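Local coordinates for RabGAP/TBC protein (Chlamydomonas reinhardtii, PDB 4P17) that is of unknown function but belongs to the TBC-domain RabGAP family, whose members stimulate GTP hydrolysis by Rab GTPases, and is found in flagella, at residues H13-F18 with V68-R73; P123-P128 with M161-N166; M154-G159 with F237-P242. One frame throughout, in Å; residues are numbered along the deposited sequence. Where two conformers were deposited one is given.

Interaction 1. Residues H13-F18 with V68-R73; sequences HDLYGF and VPPTLR
Y16 and R73 bring two flat groups together at their edges: the phenol OH meets NH1 nearly in the guanidinium plane, the ring and guanidinium planes being turned 39° from each other. On one face of the Y16 ring lies L15 CD2, 4.2 Å above the plane and toward the rim. V68 O, from the same loop as R73, lies over one face of the guanidinium, toward the rim. The bond from R73 NH1 to Y16 OH is 2.9 Å long and somewhat bent, with an N-H...O angle of 150°. The same OH donates a hydrogen bond to water 1, also near the ring plane, and water 1 donates to P70 O, so the hydroxyl both accepts and donates. Tyrosine suits a place where a long ring must carry one polar atom to the far loop.

With the glycine just before it, V68-R73 matches the G-x-P-x-x-x-R sequence that opens TBC domains, and here it leads into helix 73-80. R73, with its chain extended from CG to NE, also forms a salt bridge with D251 of helix 243-256, which gives its charge a partner and helps fix the guanidinium.

Beside the polar link, L15 CD2 presses on P70 CG at 3.4 Å, tighter than usual for carbons; CG of L15 stands opposite the backbone N (chi1 169°), sending the branch toward the proline. P70 CB reaches to 3.6 Å from Y16 OH. L15 and Y16 are the central residues of the type I turn D14-G17. Within it D14 O takes H13 ND1 at 2.7 Å and G17 N from opposite faces of its plane, while D14 OD1 receives F18 N at 2.9 Å from above the carboxylate. G17 adopts positive phi, a conformation that glycine accepts easily.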
ATOM      1  N   HIS A  13     -17.764  -1.751   9.227  1.00 17.43           N
ATOM      2  CA  HIS A  13     -16.391  -2.107   8.913  1.00 12.72           C
ATOM      3  C   HIS A  13     -16.234  -2.373   7.414  1.00 12.46           C
ATOM      4  O   HIS A  13     -17.240  -2.621   6.686  1.00 12.28           O
ATOM      5  CB  HIS A  13     -15.965  -3.333   9.708  1.00 16.47           C
ATOM      6  CG  HIS A  13     -16.759  -4.560   9.377  1.00 17.40           C
ATOM      7  ND1 HIS A  13     -16.447  -5.389   8.318  1.00 16.27           N
ATOM      8  CD2 HIS A  13     -17.860  -5.089   9.961  1.00 10.69           C
ATOM      9  CE1 HIS A  13     -17.319  -6.380   8.267  1.00 13.12           C
ATOM     10  NE2 HIS A  13     -18.188  -6.221   9.250  1.00 17.20           N
ATOM     11  N   ASP A  14     -14.989  -2.342   6.965  1.00  7.47           N
ATOM     12  CA  ASP A  14     -14.683  -2.696   5.583  1.00  6.04           C
ATOM     13  C   ASP A  14     -14.380  -4.194   5.451  1.00 10.47           C
ATOM     14  O   ASP A  14     -14.546  -4.954   6.397  1.00  6.05           O
ATOM     15  CB  ASP A  14     -13.529  -1.827   5.029  1.00  4.22           C
ATOM     16  CG  ASP A  14     -12.213  -2.043   5.709  1.00 10.13           C
ATOM     17  OD1 ASP A  14     -11.992  -3.093   6.385  1.00  7.30           O
ATOM     18  OD2 ASP A  14     -11.378  -1.128   5.516  1.00  7.85           O
ATOM     19  N   LEU A  15     -13.936  -4.600   4.267  1.00  6.71           N
ATOM     20  CA  LEU A  15     -13.824  -6.017   3.951  1.00  6.57           C
ATOM     21  C   LEU A  15     -12.842  -6.658   4.882  1.00 10.85           C
ATOM     22  O   LEU A  15     -13.015  -7.786   5.319  1.00 11.73           O
ATOM     23  CB  LEU A  15     -13.393  -6.221   2.500  1.00 10.77           C
ATOM     24  CG  LEU A  15     -12.999  -7.655   2.153  1.00 10.00           C
ATOM     25  CD1 LEU A  15     -14.244  -8.537   2.316  1.00  7.27           C
ATOM     26  CD2 LEU A  15     -12.423  -7.733   0.743  1.00 11.32           C
ATOM     27  N   TYR A  16     -11.815  -5.908   5.206  1.00  4.06           N
ATOM     28  CA  TYR A  16     -10.706  -6.444   5.985  1.00  5.41           C
ATOM     29  C   TYR A  16     -10.903  -6.261   7.486  1.00  7.28           C
ATOM     30  O   TYR A  16     -10.009  -6.589   8.279  1.00  7.72           O
ATOM     31  CB  TYR A  16      -9.440  -5.749   5.511  1.00  6.25           C
ATOM     32  CG  TYR A  16      -9.025  -6.232   4.161  1.00  5.48           C
ATOM     33  CD1 TYR A  16      -8.518  -7.514   3.982  1.00 11.27           C
ATOM     34  CD2 TYR A  16      -9.174  -5.428   3.049  1.00  7.06           C
ATOM     35  CE1 TYR A  16      -8.140  -7.964   2.730  1.00 15.48           C
ATOM     36  CE2 TYR A  16      -8.798  -5.874   1.802  1.00  7.07           C
ATOM     37  CZ  TYR A  16      -8.283  -7.121   1.643  1.00  6.77           C
ATOM     38  OH  TYR A  16      -7.947  -7.525   0.380  1.00 10.92           O
ATOM     39  N   GLY A  17     -12.072  -5.766   7.873  1.00  6.53           N
ATOM     40  CA  GLY A  17     -12.425  -5.644   9.278  1.00 10.53           C
ATOM     41  C   GLY A  17     -12.105  -4.323   9.961  1.00 13.14           C
ATOM     42  O   GLY A  17     -12.248  -4.220  11.178  1.00  7.82           O
ATOM     43  N   PHE A  18     -11.652  -3.323   9.211  1.00  5.78           N
ATOM     44  CA  PHE A  18     -11.355  -2.002   9.803  1.00  7.11           C
ATOM     45  C   PHE A  18     -12.642  -1.245   9.920  1.00 10.22           C
ATOM     46  O   PHE A  18     -13.453  -1.290   8.990  1.00 11.85           O
ATOM     47  CB  PHE A  18     -10.382  -1.193   8.931  1.00 12.49           C
ATOM     48  CG  PHE A  18      -9.017  -1.798   8.840  1.00  8.68           C
ATOM     49  CD1 PHE A  18      -8.049  -1.508   9.781  1.00 11.29           C
ATOM     50  CD2 PHE A  18      -8.710  -2.687   7.825  1.00  6.92           C
ATOM     51  CE1 PHE A  18      -6.803  -2.085   9.688  1.00  9.17           C
ATOM     52  CE2 PHE A  18      -7.488  -3.265   7.740  1.00 10.31           C
ATOM     53  CZ  PHE A  18      -6.525  -2.965   8.663  1.00 13.86           C
ATOM     54  N   VAL A  68      -7.342  -6.886  -8.192  1.00  2.62           N
ATOM     55  CA  VAL A  68      -7.239  -8.319  -7.968  1.00  4.41           C
ATOM     56  C   VAL A  68      -8.379  -8.687  -7.009  1.00  3.56           C
ATOM     57  O   VAL A  68      -8.603  -7.988  -6.037  1.00  3.00           O
ATOM     58  CB  VAL A  68      -5.864  -8.710  -7.367  1.00  4.23           C
ATOM     59  CG1 VAL A  68      -5.831 -10.188  -7.093  1.00  6.52           C
ATOM     60  CG2 VAL A  68      -4.684  -8.332  -8.288  1.00  6.59           C
ATOM     61  N   PRO A  69      -9.089  -9.807  -7.260  1.00  6.07           N
ATOM     62  CA  PRO A  69     -10.024 -10.235  -6.220  1.00  6.16           C
ATOM     63  C   PRO A  69      -9.325 -10.387  -4.877  1.00  7.06           C
ATOM     64  O   PRO A  69      -8.260 -11.005  -4.831  1.00  8.45           O
ATOM     65  CB  PRO A  69     -10.519 -11.599  -6.710  1.00  5.91           C
ATOM     66  CG  PRO A  69     -10.231 -11.604  -8.200  1.00  8.76           C
ATOM     67  CD  PRO A  69      -9.037 -10.742  -8.396  1.00  5.43           C
ATOM     68  N   PRO A  70      -9.944  -9.888  -3.794  1.00  5.48           N
ATOM     69  CA  PRO A  70      -9.245  -9.940  -2.507  1.00  5.24           C
ATOM     70  C   PRO A  70      -8.739 -11.343  -2.182  1.00  5.34           C
ATOM     71  O   PRO A  70      -7.603 -11.498  -1.705  1.00  7.89           O
ATOM     72  CB  PRO A  70     -10.310  -9.486  -1.514  1.00  2.87           C
ATOM     73  CG  PRO A  70     -11.151  -8.485  -2.347  1.00  4.20           C
ATOM     74  CD  PRO A  70     -11.148  -9.037  -3.748  1.00  5.91           C
ATOM     75  N   THR A  71      -9.552 -12.355  -2.460  1.00  8.69           N
ATOM     76  CA  THR A  71      -9.202 -13.701  -2.024  1.00  5.43           C
ATOM     77  C   THR A  71      -7.994 -14.220  -2.793  1.00  5.99           C
ATOM     78  O   THR A  71      -7.345 -15.186  -2.343  1.00  7.50           O
ATOM     79  CB  THR A  71     -10.425 -14.667  -2.145  1.00  8.48           C
ATOM     80  OG1 THR A  71     -10.152 -15.917  -1.488  1.00 10.39           O
ATOM     81  CG2 THR A  71     -10.811 -14.959  -3.569  1.00  2.59           C
ATOM     82  N   LEU A  72      -7.712 -13.634  -3.961  1.00  2.11           N
ATOM     83  CA  LEU A  72      -6.529 -13.996  -4.735  1.00  8.27           C
ATOM     84  C   LEU A  72      -5.318 -13.139  -4.497  1.00  4.22           C
ATOM     85  O   LEU A  72      -4.344 -13.273  -5.224  1.00  5.55           O
ATOM     86  CB  LEU A  72      -6.836 -13.951  -6.243  1.00  6.29           C
ATOM     87  CG  LEU A  72      -7.867 -14.972  -6.728  1.00 12.49           C
ATOM     88  CD1 LEU A  72      -7.995 -14.911  -8.246  1.00 14.50           C
ATOM     89  CD2 LEU A  72      -7.452 -16.392  -6.307  1.00  5.62           C
ATOM     90  N   ARG A  73      -5.341 -12.221  -3.531  1.00  5.31           N
ATOM     91  CA  ARG A  73      -4.214 -11.321  -3.503  1.00  3.77           C
ATOM     92  C   ARG A  73      -2.971 -12.103  -3.056  1.00 10.37           C
ATOM     93  O   ARG A  73      -1.903 -11.847  -3.544  1.00  8.63           O
ATOM     94  CB  ARG A  73      -4.494 -10.115  -2.647  1.00  5.47           C
ATOM     95  CG  ARG A  73      -5.357  -9.158  -3.363  1.00  4.36           C
ATOM     96  CD  ARG A  73      -5.735  -7.939  -2.520  1.00  5.75           C
ATOM     97  NE  ARG A  73      -6.173  -6.870  -3.399  1.00  3.99           N
ATOM     98  CZ  ARG A  73      -7.290  -6.178  -3.290  1.00  3.31           C
ATOM     99  NH1 ARG A  73      -8.132  -6.334  -2.253  1.00  6.33           N
ATOM    100  NH2 ARG A  73      -7.552  -5.260  -4.205  1.00  9.15           N
TER
HETATM  101  O   HOH W   1      -6.749 -10.073   0.475  1.00  5.46           O

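Interaction 2. Residues P123-P128 with M161-N166; sequences PWLSSP and MLVALN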
ATOM      1  N   PRO A 123      -9.894  -5.499  14.878  1.00 10.95           N
ATOM      2  CA  PRO A 123     -10.103  -6.529  15.903  1.00 13.85           C
ATOM      3  C   PRO A 123      -9.003  -7.578  16.065  1.00 14.92           C
ATOM      4  O   PRO A 123      -8.812  -8.053  17.184  1.00 17.81           O
ATOM      5  CB  PRO A 123     -11.389  -7.194  15.443  1.00 18.62           C
ATOM      6  CG  PRO A 123     -12.123  -6.117  14.754  1.00 20.14           C
ATOM      7  CD  PRO A 123     -11.081  -5.364  14.007  1.00 14.97           C
ATOM      8  N   TRP A 124      -8.314  -7.959  14.999  1.00  8.19           N
ATOM      9  CA  TRP A 124      -7.249  -8.966  15.119  1.00  5.43           C
ATOM     10  C   TRP A 124      -5.856  -8.321  15.255  1.00  7.38           C
ATOM     11  O   TRP A 124      -5.024  -8.780  16.031  1.00  6.56           O
ATOM     12  CB  TRP A 124      -7.272  -9.929  13.924  1.00  8.80           C
ATOM     13  CG  TRP A 124      -6.215 -10.974  14.085  1.00  9.61           C
ATOM     14  CD1 TRP A 124      -6.255 -12.056  14.920  1.00 10.36           C
ATOM     15  CD2 TRP A 124      -4.958 -11.010  13.432  1.00 12.37           C
ATOM     16  NE1 TRP A 124      -5.086 -12.761  14.824  1.00 12.10           N
ATOM     17  CE2 TRP A 124      -4.265 -12.131  13.922  1.00 12.66           C
ATOM     18  CE3 TRP A 124      -4.331 -10.190  12.487  1.00 15.12           C
ATOM     19  CZ2 TRP A 124      -2.989 -12.456  13.488  1.00  8.99           C
ATOM     20  CZ3 TRP A 124      -3.076 -10.523  12.054  1.00 16.80           C
ATOM     21  CH2 TRP A 124      -2.418 -11.652  12.549  1.00 12.18           C
ATOM     22  N   LEU A 125      -5.585  -7.250  14.519  1.00  9.21           N
ATOM     23  CA  LEU A 125      -4.270  -6.640  14.619  1.00  3.70           C
ATOM     24  C   LEU A 125      -4.061  -6.020  16.013  1.00  7.31           C
ATOM     25  O   LEU A 125      -2.917  -5.933  16.452  1.00 10.47           O
ATOM     26  CB  LEU A 125      -4.030  -5.589  13.546  1.00  8.68           C
ATOM     27  CG  LEU A 125      -3.798  -6.115  12.121  1.00  7.92           C
ATOM     28  CD1 LEU A 125      -3.881  -4.990  11.122  1.00  8.89           C
ATOM     29  CD2 LEU A 125      -2.444  -6.890  11.957  1.00  4.80           C
ATOM     30  N   SER A 126      -5.148  -5.648  16.704  1.00  7.27           N
ATOM     31  CA  SER A 126      -5.047  -5.047  18.039  1.00  8.22           C
ATOM     32  C   SER A 126      -5.164  -6.139  19.114  1.00  9.38           C
ATOM     33  O   SER A 126      -5.048  -5.873  20.313  1.00  9.27           O
ATOM     34  CB  SER A 126      -6.127  -3.955  18.227  1.00 11.82           C
ATOM     35  OG  SER A 126      -7.429  -4.519  18.248  1.00 10.18           O
ATOM     36  N   SER A 127      -5.338  -7.388  18.684  1.00  7.23           N
ATOM     37  CA  SER A 127      -5.301  -8.513  19.622  1.00 12.73           C
ATOM     38  C   SER A 127      -3.857  -8.931  19.975  1.00 10.18           C
ATOM     39  O   SER A 127      -2.916  -8.673  19.230  1.00  9.74           O
ATOM     40  CB  SER A 127      -6.065  -9.709  19.048  1.00  9.89           C
ATOM     41  OG  SER A 127      -5.324 -10.403  18.065  1.00  7.86           O
ATOM     42  N   PRO A 128      -3.679  -9.606  21.126  1.00  4.38           N
ATOM     43  CA  PRO A 128      -2.324 -10.069  21.440  1.00  5.90           C
ATOM     44  C   PRO A 128      -1.666 -10.913  20.333  1.00  5.80           C
ATOM     45  O   PRO A 128      -0.501 -10.715  20.048  1.00  9.66           O
ATOM     46  CB  PRO A 128      -2.528 -10.889  22.725  1.00 11.32           C
ATOM     47  CG  PRO A 128      -3.710 -10.186  23.420  1.00  9.01           C
ATOM     48  CD  PRO A 128      -4.635  -9.836  22.232  1.00  6.92           C
ATOM     49  N   MET A 161      -0.348  -6.069   5.193  1.00  4.93           N
ATOM     50  CA  MET A 161       0.031  -7.282   4.499  1.00  9.71           C
ATOM     51  C   MET A 161      -0.536  -8.508   5.221  1.00  7.75           C
ATOM     52  O   MET A 161      -1.117  -9.392   4.584  1.00 10.26           O
ATOM     53  CB  MET A 161       1.543  -7.398   4.389  1.00  4.00           C
ATOM     54  CG  MET A 161       2.172  -6.495   3.370  1.00  3.66           C
ATOM     55  SD  MET A 161       3.929  -6.924   3.373  1.00  7.84           S
ATOM     56  CE  MET A 161       4.549  -5.773   2.128  1.00  9.99           C
ATOM     57  N   LEU A 162      -0.388  -8.542   6.543  1.00  8.74           N
ATOM     58  CA  LEU A 162      -0.935  -9.664   7.318  1.00  7.90           C
ATOM     59  C   LEU A 162      -2.441  -9.847   7.071  1.00  7.48           C
ATOM     60  O   LEU A 162      -2.909 -10.946   6.819  1.00  7.36           O
ATOM     61  CB  LEU A 162      -0.642  -9.483   8.806  1.00  7.00           C
ATOM     62  CG  LEU A 162       0.802  -9.753   9.251  1.00 12.60           C
ATOM     63  CD1 LEU A 162       0.982  -9.319  10.701  1.00  7.14           C
ATOM     64  CD2 LEU A 162       1.210 -11.217   9.061  1.00  9.32           C
ATOM     65  N   VAL A 163      -3.190  -8.755   7.098  0.57  5.92           N
ATOM     66  CA  VAL A 163      -4.628  -8.863   6.934  0.57  7.85           C
ATOM     67  C   VAL A 163      -4.996  -9.284   5.504  0.57  8.64           C
ATOM     68  O   VAL A 163      -5.897 -10.103   5.313  0.57  9.28           O
ATOM     69  CB  VAL A 163      -5.326  -7.539   7.311  0.57  9.57           C
ATOM     70  CG1 VAL A 163      -6.772  -7.611   7.009  0.57 11.95           C
ATOM     71  CG2 VAL A 163      -5.144  -7.234   8.807  0.57  7.36           C
ATOM     72  N   ALA A 164      -4.314  -8.727   4.505  1.00  7.31           N
ATOM     73  CA  ALA A 164      -4.600  -9.051   3.098  1.00  4.06           C
ATOM     74  C   ALA A 164      -4.192 -10.464   2.742  1.00 10.20           C
ATOM     75  O   ALA A 164      -4.721 -11.027   1.782  1.00  9.60           O
ATOM     76  CB  ALA A 164      -3.885  -8.071   2.167  1.00  8.40           C
ATOM     77  N   LEU A 165      -3.206 -10.988   3.470  1.00  9.20           N
ATOM     78  CA  LEU A 165      -2.628 -12.311   3.217  1.00 10.55           C
ATOM     79  C   LEU A 165      -3.179 -13.385   4.173  1.00 13.54           C
ATOM     80  O   LEU A 165      -2.532 -14.391   4.401  1.00 12.93           O
ATOM     81  CB  LEU A 165      -1.102 -12.252   3.340  1.00  9.46           C
ATOM     82  CG  LEU A 165      -0.380 -11.353   2.320  1.00  6.60           C
ATOM     83  CD1 LEU A 165       1.081 -11.253   2.668  1.00  6.49           C
ATOM     84  CD2 LEU A 165      -0.559 -11.897   0.908  1.00  7.97           C
ATOM     85  N   ASN A 166      -4.347 -13.128   4.750  1.00 10.91           N
ATOM     86  CA  ASN A 166      -5.030 -14.083   5.638  1.00 13.28           C
ATOM     87  C   ASN A 166      -4.172 -14.555   6.821  1.00 10.38           C
ATOM     88  O   ASN A 166      -4.196 -15.734   7.248  1.00 15.26           O
ATOM     89  CB  ASN A 166      -5.512 -15.268   4.813  1.00 22.48           C
ATOM     90  CG  ASN A 166      -6.155 -14.830   3.509  1.00 27.03           C
ATOM     91  OD1 ASN A 166      -6.840 -13.803   3.454  1.00 23.89           O
ATOM     92  ND2 ASN A 166      -5.934 -15.598   2.460  1.00 33.62           N
TER
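Apolar contacts alone join P123-P128 to M161-N166. L125 gives the closest one, its CD1 lying 3.5 Å from V163 CG2, although V163 has a second conformer and the tightness is therefore doubtful. CG of L125 stands opposite its carbonyl carbon (chi1 -73°), which carries CG and both methyls toward the helix; L125 CD2 reaches to 4.4 Å from L162 CD1. A branched leucine suits this spot because its two methyls can address neighbouring helix residues at once.

The aromatic contact is made by an edge. W124 brings CZ3 to 4.2 Å from L162 CB, which lies near the indole plane, and the two side chains cross at about a right angle. Tryptophan suits the place because its edge can pack on L162 while its pi system meets the cation of R167.

Hydrogen bonds hold the loop itself. In the type I turn W124-S127, W124 O accepts S127 N and also S127 OG at 2.6 Å, the hydroxyl approaching in the carbonyl plane on a lone pair. S127 OG also bonds to G130 N: a serine N-cap opening helix 128-144, whose preceding turn packs against the C-terminal end of helix 153-164 in this all-helical TBC fold.

Interaction 3. Residues M154-G159 with F237-P242; sequences MNTIVG and FSVSLP
T156 carries the tight part of this contact, its hydroxyl meeting both S238 and V239. OG1 donates to S238 OG at 2.8 Å, and S238 OG is bonded in turn to the backbone oxygen of C235, which makes a short relay from helix to loop. Both hydroxyls stand between their own backbone N and carbonyl carbon (chi1 57° in each), which turns them toward one another. V239 CG1 lies on the same oxygen, 3.2 Å from T156 OG1, and 3.7 Å from T156 CG2. The small serine lets the loop backbone come close to the helix, CA of S238 being 6.1 Å from CA of I157. An alanine in place of T156 lacks OG1 and CG2, which would probably leave S238 OG without this donor and open a gap beside V239 CG1.

Helix 153-164 follows the segment that corresponds to the Y-x-Q motif of TBC domains, and M154-N155 matches the M-N that comes after it in relatives. Here, however, an arginine stands where active relatives have the catalytic glutamine, so the classical glutamine finger is absent. N155 bonds through its amide to T118 and Y150. Across the contact, F237 has positive phi and its carbonyl oxygen accepts both S240 N and L241 N, curling the chain between helices 226-234 and 243-256.

The looser, solvent-facing side is the rest of V239, which stays exposed. I157, though buried, barely takes part, its CG1 coming no nearer than 4.0 Å to S238 OG.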
ATOM      1  N   MET A 154       7.241   0.644   8.191  1.00 13.70           N
ATOM      2  CA  MET A 154       7.060  -0.773   7.911  1.00 11.80           C
ATOM      3  C   MET A 154       6.012  -1.402   8.839  1.00  9.19           C
ATOM      4  O   MET A 154       5.469  -2.446   8.540  1.00  8.25           O
ATOM      5  CB  MET A 154       8.404  -1.499   8.017  1.00 11.96           C
ATOM      6  CG  MET A 154       9.435  -1.094   6.940  1.00 18.47           C
ATOM      7  SD  MET A 154      11.158  -1.413   7.454  1.00 21.35           S
ATOM      8  CE  MET A 154      11.186  -3.209   7.368  1.00 16.43           C
ATOM      9  N   ASN A 155       5.700  -0.761   9.959  1.00  7.87           N
ATOM     10  CA  ASN A 155       4.739  -1.354  10.890  1.00 10.58           C
ATOM     11  C   ASN A 155       3.368  -1.483  10.252  1.00  7.76           C
ATOM     12  O   ASN A 155       2.824  -2.579  10.152  1.00  7.65           O
ATOM     13  CB  ASN A 155       4.655  -0.538  12.188  1.00 11.34           C
ATOM     14  CG  ASN A 155       3.995  -1.308  13.312  1.00  8.89           C
ATOM     15  OD1 ASN A 155       2.783  -1.540  13.299  1.00 29.88           O
ATOM     16  ND2 ASN A 155       4.770  -1.653  14.309  1.00 14.31           N
ATOM     17  N   THR A 156       2.822  -0.387   9.729  1.00  7.53           N
ATOM     18  CA  THR A 156       1.474  -0.453   9.184  1.00  5.72           C
ATOM     19  C   THR A 156       1.458  -1.194   7.830  1.00  4.91           C
ATOM     20  O   THR A 156       0.485  -1.854   7.489  1.00  5.61           O
ATOM     21  CB  THR A 156       0.824   0.971   9.052  1.00  8.34           C
ATOM     22  OG1 THR A 156       1.637   1.821   8.245  1.00 13.06           O
ATOM     23  CG2 THR A 156       0.630   1.612  10.454  1.00 10.32           C
ATOM     24  N   ILE A 157       2.550  -1.138   7.075  1.00  8.11           N
ATOM     25  CA  ILE A 157       2.666  -1.961   5.864  1.00  7.46           C
ATOM     26  C   ILE A 157       2.507  -3.455   6.178  1.00  7.46           C
ATOM     27  O   ILE A 157       1.728  -4.165   5.576  1.00  8.06           O
ATOM     28  CB  ILE A 157       4.024  -1.716   5.169  1.00  5.41           C
ATOM     29  CG1 ILE A 157       4.078  -0.279   4.636  1.00  6.63           C
ATOM     30  CG2 ILE A 157       4.219  -2.683   3.990  1.00  3.56           C
ATOM     31  CD1 ILE A 157       5.393   0.119   4.048  1.00  6.63           C
ATOM     32  N   VAL A 158       3.246  -3.954   7.154  1.00  7.99           N
ATOM     33  CA  VAL A 158       3.180  -5.367   7.425  1.00  1.82           C
ATOM     34  C   VAL A 158       1.839  -5.729   8.045  1.00  4.59           C
ATOM     35  O   VAL A 158       1.329  -6.837   7.831  1.00  6.87           O
ATOM     36  CB  VAL A 158       4.340  -5.811   8.333  1.00  5.97           C
ATOM     37  CG1 VAL A 158       4.071  -7.224   8.896  1.00 12.17           C
ATOM     38  CG2 VAL A 158       5.600  -5.754   7.568  1.00  4.41           C
ATOM     39  N   GLY A 159       1.251  -4.786   8.782  1.00  7.39           N
ATOM     40  CA  GLY A 159      -0.057  -4.985   9.362  1.00  6.00           C
ATOM     41  C   GLY A 159      -1.080  -5.205   8.266  1.00  6.24           C
ATOM     42  O   GLY A 159      -1.886  -6.121   8.325  1.00  7.15           O
ATOM     43  N   PHE A 237       0.610   4.333   1.329  1.00  6.08           N
ATOM     44  CA  PHE A 237      -0.782   4.736   1.600  1.00  6.44           C
ATOM     45  C   PHE A 237      -1.461   4.053   2.776  1.00  4.06           C
ATOM     46  O   PHE A 237      -2.632   4.318   3.026  1.00  5.25           O
ATOM     47  CB  PHE A 237      -1.650   4.554   0.331  1.00  7.07           C
ATOM     48  CG  PHE A 237      -1.166   5.364  -0.855  1.00  7.82           C
ATOM     49  CD1 PHE A 237      -1.287   6.749  -0.862  1.00  9.14           C
ATOM     50  CD2 PHE A 237      -0.552   4.743  -1.932  1.00  7.53           C
ATOM     51  CE1 PHE A 237      -0.816   7.487  -1.935  1.00 12.60           C
ATOM     52  CE2 PHE A 237      -0.064   5.473  -2.992  1.00 17.07           C
ATOM     53  CZ  PHE A 237      -0.203   6.847  -3.003  1.00 11.94           C
ATOM     54  N   SER A 238      -0.748   3.215   3.542  1.00  3.34           N
ATOM     55  CA  SER A 238      -1.418   2.352   4.472  1.00  4.61           C
ATOM     56  C   SER A 238      -1.992   3.120   5.670  1.00 10.96           C
ATOM     57  O   SER A 238      -2.938   2.631   6.293  1.00 12.44           O
ATOM     58  CB  SER A 238      -0.496   1.218   4.977  1.00  6.58           C
ATOM     59  OG  SER A 238       0.710   1.678   5.588  1.00 10.05           O
ATOM     60  N   VAL A 239      -1.448   4.301   5.985  1.00 10.25           N
ATOM     61  CA  VAL A 239      -1.972   5.116   7.085  1.00  9.62           C
ATOM     62  C   VAL A 239      -2.829   6.286   6.580  1.00 15.51           C
ATOM     63  O   VAL A 239      -3.132   7.196   7.341  1.00 19.85           O
ATOM     64  CB  VAL A 239      -0.858   5.707   7.973  1.00 11.44           C
ATOM     65  CG1 VAL A 239       0.144   4.606   8.409  1.00 10.55           C
ATOM     66  CG2 VAL A 239      -0.109   6.795   7.269  1.00 16.64           C
ATOM     67  N   SER A 240      -3.202   6.261   5.306  1.00  8.85           N
ATOM     68  CA  SER A 240      -3.807   7.409   4.664  1.00 10.12           C
ATOM     69  C   SER A 240      -5.145   7.109   4.027  1.00 13.37           C
ATOM     70  O   SER A 240      -6.044   7.945   4.070  1.00 12.47           O
ATOM     71  CB  SER A 240      -2.843   7.956   3.625  1.00 10.01           C
ATOM     72  OG  SER A 240      -1.737   8.542   4.281  1.00 17.18           O
ATOM     73  N   LEU A 241      -5.280   5.908   3.455  1.00  9.42           N
ATOM     74  CA  LEU A 241      -6.463   5.556   2.681  1.00  6.36           C
ATOM     75  C   LEU A 241      -7.211   4.384   3.308  1.00  8.45           C
ATOM     76  O   LEU A 241      -6.621   3.626   4.083  1.00 10.37           O
ATOM     77  CB  LEU A 241      -6.096   5.206   1.239  1.00 10.17           C
ATOM     78  CG  LEU A 241      -5.181   6.111   0.415  1.00 14.90           C
ATOM     79  CD1 LEU A 241      -5.015   5.541  -0.994  1.00  7.17           C
ATOM     80  CD2 LEU A 241      -5.679   7.572   0.352  1.00 10.98           C
ATOM     81  N   PRO A 242      -8.515   4.251   3.006  1.00  6.77           N
ATOM     82  CA  PRO A 242      -9.244   3.060   3.431  1.00  5.07           C
ATOM     83  C   PRO A 242      -8.559   1.809   2.935  1.00  6.05           C
ATOM     84  O   PRO A 242      -8.006   1.815   1.858  1.00  5.02           O
ATOM     85  CB  PRO A 242     -10.605   3.216   2.772  1.00  8.90           C
ATOM     86  CG  PRO A 242     -10.779   4.693   2.675  1.00  7.82           C
ATOM     87  CD  PRO A 242      -9.408   5.209   2.329  1.00  9.80           C
TER

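How the interactions relate
Interactions 2 and 3 share helix 153-164: M154-G159 lies on its earlier turns and M161-N166 covers its last turn and the exit. Their centres are about 12 Å apart, and L125 CD1 touches G159 O at 3.6 Å. Interaction 1 lies about 12 Å, centre to centre, from interaction 2, which it touches through G17 O on P123 CD at 3.3 Å; from interaction 3 it is about 14 Å and does not touch it. Along the chain interaction 1 closes first, whereas the segments of 2 and 3 alternate. Helix 153-164 thus meets the N-terminal loop, the 123-128 turn and the 237-242 loop, linking parts of the chain that are far apart in sequence.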